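Local coordinates for 11S globulin isoform 1 (PDB 5WPW), which serves as a hexameric seed storage protein of coconut, itself a nutrient reserve, and is a potential food allergen, at residues I310-G315 and Q359-K364. The protein carries 2 engineered substitutions. Numbering follows the deposited sequence.
Sequences IMYCTG and QLVSIK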
ATOM      1  N   ILE A 310     -26.944   3.345  -8.627  1.00 24.76           N
ATOM      2  CA  ILE A 310     -28.266   2.905  -8.190  1.00 29.01           C
ATOM      3  C   ILE A 310     -28.945   4.128  -7.589  1.00 26.61           C
ATOM      4  O   ILE A 310     -28.636   4.553  -6.473  1.00 28.36           O
ATOM      5  CB  ILE A 310     -28.191   1.745  -7.196  1.00 30.00           C
ATOM      6  CG1 ILE A 310     -27.511   0.545  -7.848  1.00 26.22           C
ATOM      7  CG2 ILE A 310     -29.589   1.336  -6.755  1.00 28.04           C
ATOM      8  CD1 ILE A 310     -26.041   0.438  -7.564  1.00 31.79           C
ATOM      9  N   MET A 311     -29.872   4.708  -8.338  1.00 27.83           N
ATOM     10  CA  MET A 311     -30.462   5.982  -7.970  1.00 29.47           C
ATOM     11  C   MET A 311     -31.847   5.748  -7.383  1.00 31.40           C
ATOM     12  O   MET A 311     -32.672   5.055  -7.996  1.00 32.62           O
ATOM     13  CB  MET A 311     -30.557   6.892  -9.190  1.00 32.73           C
ATOM     14  CG  MET A 311     -30.996   8.293  -8.862  1.00 36.01           C
ATOM     15  SD  MET A 311     -31.013   9.381 -10.313  1.00 59.12           S
ATOM     16  CE  MET A 311     -30.048   8.423 -11.457  1.00 30.28           C
ATOM     17  N   TYR A 312     -32.109   6.356  -6.224  1.00 30.39           N
ATOM     18  CA  TYR A 312     -33.384   6.243  -5.520  1.00 29.68           C
ATOM     19  C   TYR A 312     -33.913   7.638  -5.237  1.00 32.67           C
ATOM     20  O   TYR A 312     -33.221   8.442  -4.608  1.00 31.96           O
ATOM     21  CB  TYR A 312     -33.216   5.467  -4.208  1.00 30.12           C
ATOM     22  CG  TYR A 312     -34.486   5.345  -3.403  1.00 34.86           C
ATOM     23  CD1 TYR A 312     -35.468   4.438  -3.768  1.00 38.24           C
ATOM     24  CD2 TYR A 312     -34.710   6.139  -2.282  1.00 35.71           C
ATOM     25  CE1 TYR A 312     -36.630   4.317  -3.042  1.00 37.12           C
ATOM     26  CE2 TYR A 312     -35.884   6.025  -1.548  1.00 33.23           C
ATOM     27  CZ  TYR A 312     -36.829   5.100  -1.935  1.00 36.48           C
ATOM     28  OH  TYR A 312     -38.000   4.965  -1.239  1.00 41.75           O
ATOM     29  N   CYS A 313     -35.140   7.928  -5.668  1.00 25.96           N
ATOM     30  CA  CYS A 313     -35.694   9.271  -5.476  1.00 30.92           C
ATOM     31  C   CYS A 313     -36.381   9.365  -4.113  1.00 27.06           C
ATOM     32  O   CYS A 313     -37.279   8.572  -3.800  1.00 31.86           O
ATOM     33  CB  CYS A 313     -36.655   9.641  -6.602  1.00 33.12           C
ATOM     34  SG  CYS A 313     -37.496  11.222  -6.295  1.00 31.81           S
ATOM     35  N   THR A 314     -35.903  10.283  -3.278  1.00 23.49           N
ATOM     36  CA  THR A 314     -36.423  10.485  -1.931  1.00 30.87           C
ATOM     37  C   THR A 314     -37.495  11.572  -1.863  1.00 27.45           C
ATOM     38  O   THR A 314     -38.123  11.731  -0.820  1.00 35.16           O
ATOM     39  CB  THR A 314     -35.289  10.849  -0.962  1.00 31.22           C
ATOM     40  OG1 THR A 314     -34.708  12.101  -1.336  1.00 30.02           O
ATOM     41  CG2 THR A 314     -34.178   9.764  -0.960  1.00 32.38           C
ATOM     42  N   GLY A 315     -37.703  12.325  -2.928  1.00 34.69           N
ATOM     43  CA  GLY A 315     -38.655  13.427  -2.883  1.00 31.21           C
ATOM     44  C   GLY A 315     -38.685  14.169  -4.199  1.00 34.26           C
ATOM     45  O   GLY A 315     -37.802  14.015  -5.053  1.00 32.35           O
ATOM     46  N   GLN A 359     -35.051  15.318  -5.385  1.00 26.07           N
ATOM     47  CA  GLN A 359     -34.001  14.866  -4.466  1.00 31.17           C
ATOM     48  C   GLN A 359     -33.746  13.373  -4.618  1.00 31.49           C
ATOM     49  O   GLN A 359     -34.685  12.570  -4.706  1.00 29.81           O
ATOM     50  CB  GLN A 359     -34.346  15.139  -2.992  1.00 29.03           C
ATOM     51  CG  GLN A 359     -34.705  16.581  -2.684  1.00 35.28           C
ATOM     52  CD  GLN A 359     -36.209  16.765  -2.560  1.00 37.31           C
ATOM     53  OE1 GLN A 359     -36.879  16.003  -1.868  1.00 35.07           O
ATOM     54  NE2 GLN A 359     -36.744  17.768  -3.245  1.00 38.44           N
ATOM     55  N   LEU A 360     -32.475  12.984  -4.619  1.00 31.12           N
ATOM     56  CA  LEU A 360     -32.201  11.564  -4.712  1.00 28.01           C
ATOM     57  C   LEU A 360     -30.950  11.227  -3.910  1.00 30.70           C
ATOM     58  O   LEU A 360     -30.193  12.099  -3.468  1.00 27.09           O
ATOM     59  CB  LEU A 360     -32.055  11.117  -6.164  1.00 31.03           C
ATOM     60  CG  LEU A 360     -31.056  11.982  -6.926  1.00 32.66           C
ATOM     61  CD1 LEU A 360     -29.653  11.358  -7.085  1.00 35.27           C
ATOM     62  CD2 LEU A 360     -31.648  12.365  -8.271  1.00 36.93           C
ATOM     63  N   VAL A 361     -30.786   9.936  -3.686  1.00 25.88           N
ATOM     64  CA  VAL A 361     -29.559   9.362  -3.164  1.00 24.88           C
ATOM     65  C   VAL A 361     -29.123   8.309  -4.164  1.00 27.42           C
ATOM     66  O   VAL A 361     -29.949   7.530  -4.662  1.00 25.17           O
ATOM     67  CB  VAL A 361     -29.750   8.769  -1.753  1.00 27.06           C
ATOM     68  CG1 VAL A 361     -30.929   7.813  -1.718  1.00 33.52           C
ATOM     69  CG2 VAL A 361     -28.475   8.061  -1.299  1.00 31.15           C
ATOM     70  N   SER A 362     -27.846   8.325  -4.508  1.00 26.48           N
ATOM     71  CA  SER A 362     -27.311   7.318  -5.396  1.00 26.92           C
ATOM     72  C   SER A 362     -26.298   6.501  -4.632  1.00 22.68           C
ATOM     73  O   SER A 362     -25.548   7.044  -3.828  1.00 24.47           O
ATOM     74  CB  SER A 362     -26.662   7.928  -6.638  1.00 32.85           C
ATOM     75  OG  SER A 362     -27.647   8.562  -7.435  1.00 34.17           O
ATOM     76  N   ILE A 363     -26.299   5.202  -4.882  1.00 21.82           N
ATOM     77  CA  ILE A 363     -25.275   4.292  -4.379  1.00 24.74           C
ATOM     78  C   ILE A 363     -24.508   3.779  -5.582  1.00 21.05           C
ATOM     79  O   ILE A 363     -25.112   3.285  -6.533  1.00 27.20           O
ATOM     80  CB  ILE A 363     -25.876   3.114  -3.597  1.00 24.71           C
ATOM     81  CG1 ILE A 363     -26.754   3.595  -2.438  1.00 23.66           C
ATOM     82  CG2 ILE A 363     -24.746   2.141  -3.144  1.00 19.72           C
ATOM     83  CD1 ILE A 363     -26.035   4.495  -1.437  1.00 27.55           C
ATOM     84  N   LYS A 364     -23.185   3.862  -5.536  1.00 24.91           N
ATOM     85  CA  LYS A 364     -22.356   3.519  -6.689  1.00 21.39           C
ATOM     86  C   LYS A 364     -21.447   2.360  -6.329  1.00 24.21           C
ATOM     87  O   LYS A 364     -20.979   2.268  -5.195  1.00 21.04           O
ATOM     88  CB  LYS A 364     -21.569   4.747  -7.165  1.00 25.35           C
ATOM     89  CG  LYS A 364     -22.517   5.922  -7.517  1.00 23.37           C
ATOM     90  CD  LYS A 364     -21.814   7.135  -8.145  1.00 27.68           C
ATOM     91  CE  LYS A 364     -22.845   8.173  -8.633  1.00 28.94           C
ATOM     92  NZ  LYS A 364     -22.208   9.180  -9.538  1.00 29.11           N
TER
HETATM   93  O   HOH W   1     -35.824  14.075  -0.143  1.00 31.81           O
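Ile310 and Ile363 bond each other twice through their backbones, Ile310 N to Ile363 O at 2.8 Å and Ile363 N back to Ile310 O, and Tyr312 repeats the exchange with Val361. In the gaps between these pairs, a CA-H of Ser362 approaches Ile310 O. Beyond Cys313 the antiparallel pairing slips by one residue: Thr314 and Gly315 both face Gln359 in a classic beta bulge. Thr314 N donates to Gln359 O at 3.0 Å, and Gln359 N reaches Gly315 O almost straight (175° at the hydrogen), though from above the carbonyl plane. Gly315 sits where the chain turns a corner, and its lack of a side chain lets Gln359 OE1 lie 3.3 Å from Gly315 CA.

These are neighbouring strands of the C-terminal cupin domain's beta-barrel, 357-364 running between 309-314 and 287-293.

Apolar contacts lie on both faces. The unbranched Met311 chain is extended through chi2, then bends at its thioether to lie against both Leu360 methyls, SD 3.7 Å from CD2. On the opposite face, Val361 CG1 meets the Tyr312 ring at its edge, near the ring plane, and touches Thr314 CG2 at 3.9 Å. Beta-branched Ile310, Val361 and Ile363 suit extended, buried strands; Tyr312 also packs on Val66, Val361 on Tyr64 and Ile363 on Leu62, all of N-terminal-domain strand 61-67.

Polar side chains gather at the bulge. With chi1 at 64°, Thr314 turns OG1 toward Gln359, and a water 2.6 Å from Thr314 OG1 donates to Gln359 OE1. Arg290 also hydrogen-bonds Thr314 OG1 and Leu360 O; threonine thus offers a hydroxyl here and a methyl to Val361.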